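Local atomic coordinates of bromo domain-containing protein (Trypanosoma brucei brucei, PDB entry 5K29), a protein that contains a bromodomain, a helical module that in related proteins reads acetylated lysines, and so probably takes part in chromatin recognition. Residues L74-L77 with K78-R82. Numbering follows the deposited sequence.
Sequences LTTL and KEDIR
Leu74 and Lys78 make the first bond of helix 75-92: the carbonyl of Leu74, the N-cap residue, takes the amide of Lys78, with Lys78 N 3.0 Å from Leu74 O. The lysine chain then runs back past the same oxygen, its CG 3.3 Å from Leu74 O, because chi1 of -66° sets CG beside the backbone N and the rest of the chain is extended. That course carries NZ toward helix 97-122, where it forms a salt bridge with Asp114. Leu74 itself turns its side chain into the core, against Met15 and Leu18 of helix 12-21 and Tyr116 of helix 97-122.

Thr75 comes next, on the exposed face. Its O accepts Glu79 N at 2.9 Å, and its methyl CG2 lies 3.8 Å from Glu79 OE2, the two side chains crossing at a slant in a loose contact between a methyl and a carboxylate.

At Thr76 the backbone O receives Asp80 N at 2.9 Å. With chi1 at -75°, Asp80 folds its carboxylate back over that turn, leaving OD1 3.3 Å from Thr76 O, two acceptors without a bond. The other oxygen, OD2, forms a salt bridge with Arg62 and a hydrogen bond with the Tyr68 hydroxyl, while Thr76 OG1 is hydrogen-bonded to Asp71.

Leu77 closes the series, its O taking Ile81 N at 3.2 Å. On the buried side Leu77 CD1 is 4.5 Å from Ile81 CG1, a light apolar touch; Leu18 and Val19 pack on the leucine and Leu22 on the isoleucine.

Four successive i to i+4 backbone bonds thus set the opening turns of one helix of the bromodomain bundle. The charges of Lys78 and Asp80 serve neighbouring helices, through Asp114 and Arg62, and not each other, while the leucine-isoleucine side faces the core.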
loop_
_atom_site.group_PDB
_atom_site.type_symbol
_atom_site.label_atom_id
_atom_site.label_comp_id
_atom_site.label_asym_id
_atom_site.label_seq_id
_atom_site.Cartn_x
_atom_site.Cartn_y
_atom_site.Cartn_z
ATOM N N LEU A 74 -9.154 -0.835 5.104
ATOM C CA LEU A 74 -7.829 -0.227 4.920
ATOM C C LEU A 74 -7.869 0.892 3.844
ATOM O O LEU A 74 -7.002 0.993 2.989
ATOM C CB LEU A 74 -6.723 -1.297 4.672
ATOM C CG LEU A 74 -6.535 -2.320 5.823
ATOM C CD1 LEU A 74 -5.757 -3.551 5.380
ATOM C CD2 LEU A 74 -5.875 -1.676 7.015
ATOM N N THR A 75 -8.913 1.716 3.921
ATOM C CA THR A 75 -9.194 2.861 3.052
ATOM C C THR A 75 -7.977 3.820 2.942
ATOM O O THR A 75 -7.554 4.137 1.827
ATOM C CB THR A 75 -10.466 3.560 3.560
ATOM O OG1 THR A 75 -11.511 2.603 3.606
ATOM C CG2 THR A 75 -10.898 4.718 2.690
ATOM N N THR A 76 -7.412 4.249 4.088
ATOM C CA THR A 76 -6.274 5.183 4.106
ATOM C C THR A 76 -5.038 4.616 3.380
ATOM O O THR A 76 -4.429 5.328 2.575
ATOM C CB THR A 76 -5.965 5.656 5.526
ATOM O OG1 THR A 76 -7.184 6.115 6.092
ATOM C CG2 THR A 76 -4.956 6.810 5.552
ATOM N N LEU A 77 -4.669 3.356 3.688
ATOM C CA LEU A 77 -3.551 2.640 3.088
ATOM C C LEU A 77 -3.755 2.534 1.583
ATOM O O LEU A 77 -2.822 2.809 0.840
ATOM C CB LEU A 77 -3.339 1.238 3.729
ATOM C CG LEU A 77 -2.280 0.309 3.074
ATOM C CD1 LEU A 77 -0.878 0.944 3.057
ATOM C CD2 LEU A 77 -2.184 -1.032 3.824
ATOM N N LYS A 78 -4.961 2.172 1.140
ATOM C CA LYS A 78 -5.260 2.081 -0.297
ATOM C C LYS A 78 -5.189 3.461 -0.987
ATOM O O LYS A 78 -4.703 3.535 -2.114
ATOM C CB LYS A 78 -6.592 1.397 -0.562
ATOM C CG LYS A 78 -6.616 -0.067 -0.153
ATOM C CD LYS A 78 -8.005 -0.621 -0.493
ATOM C CE LYS A 78 -8.022 -2.123 -0.526
ATOM N NZ LYS A 78 -9.408 -2.646 -0.430
ATOM N N GLU A 79 -5.610 4.543 -0.284
ATOM C CA GLU A 79 -5.517 5.927 -0.789
ATOM C C GLU A 79 -4.054 6.265 -1.013
ATOM O O GLU A 79 -3.692 6.668 -2.103
ATOM C CB GLU A 79 -6.064 6.930 0.216
ATOM C CG GLU A 79 -7.548 7.179 0.146
ATOM C CD GLU A 79 -8.055 8.033 1.293
ATOM O OE1 GLU A 79 -7.242 8.774 1.893
ATOM O OE2 GLU A 79 -9.269 7.968 1.588
ATOM N N ASP A 80 -3.201 6.019 -0.008
ATOM C CA ASP A 80 -1.762 6.297 -0.078
ATOM C C ASP A 80 -1.101 5.640 -1.268
ATOM O O ASP A 80 -0.318 6.282 -1.942
ATOM C CB ASP A 80 -1.080 5.865 1.223
ATOM C CG ASP A 80 -1.332 6.795 2.387
ATOM O OD1 ASP A 80 -2.168 7.729 2.245
ATOM O OD2 ASP A 80 -0.689 6.611 3.431
ATOM N N ILE A 81 -1.446 4.379 -1.549
ATOM C CA ILE A 81 -0.921 3.648 -2.695
ATOM C C ILE A 81 -1.393 4.319 -3.985
ATOM O O ILE A 81 -0.577 4.528 -4.863
ATOM C CB ILE A 81 -1.300 2.136 -2.659
ATOM C CG1 ILE A 81 -0.770 1.406 -1.379
ATOM C CG2 ILE A 81 -0.863 1.397 -3.963
ATOM C CD1 ILE A 81 0.761 1.360 -1.183
ATOM N N ARG A 82 -2.712 4.606 -4.120
ATOM C CA ARG A 82 -3.265 5.212 -5.341
ATOM C C ARG A 82 -2.664 6.571 -5.594
ATOM O O ARG A 82 -2.332 6.879 -6.740
ATOM C CB ARG A 82 -4.800 5.262 -5.300
ATOM C CG ARG A 82 -5.379 3.862 -5.478
ATOM C CD ARG A 82 -6.857 3.826 -5.634
ATOM N NE ARG A 82 -7.285 2.457 -5.915
ATOM C CZ ARG A 82 -8.125 1.773 -5.161
ATOM N NH1 ARG A 82 -8.443 0.528 -5.481
ATOM N NH2 ARG A 82 -8.666 2.330 -4.084
#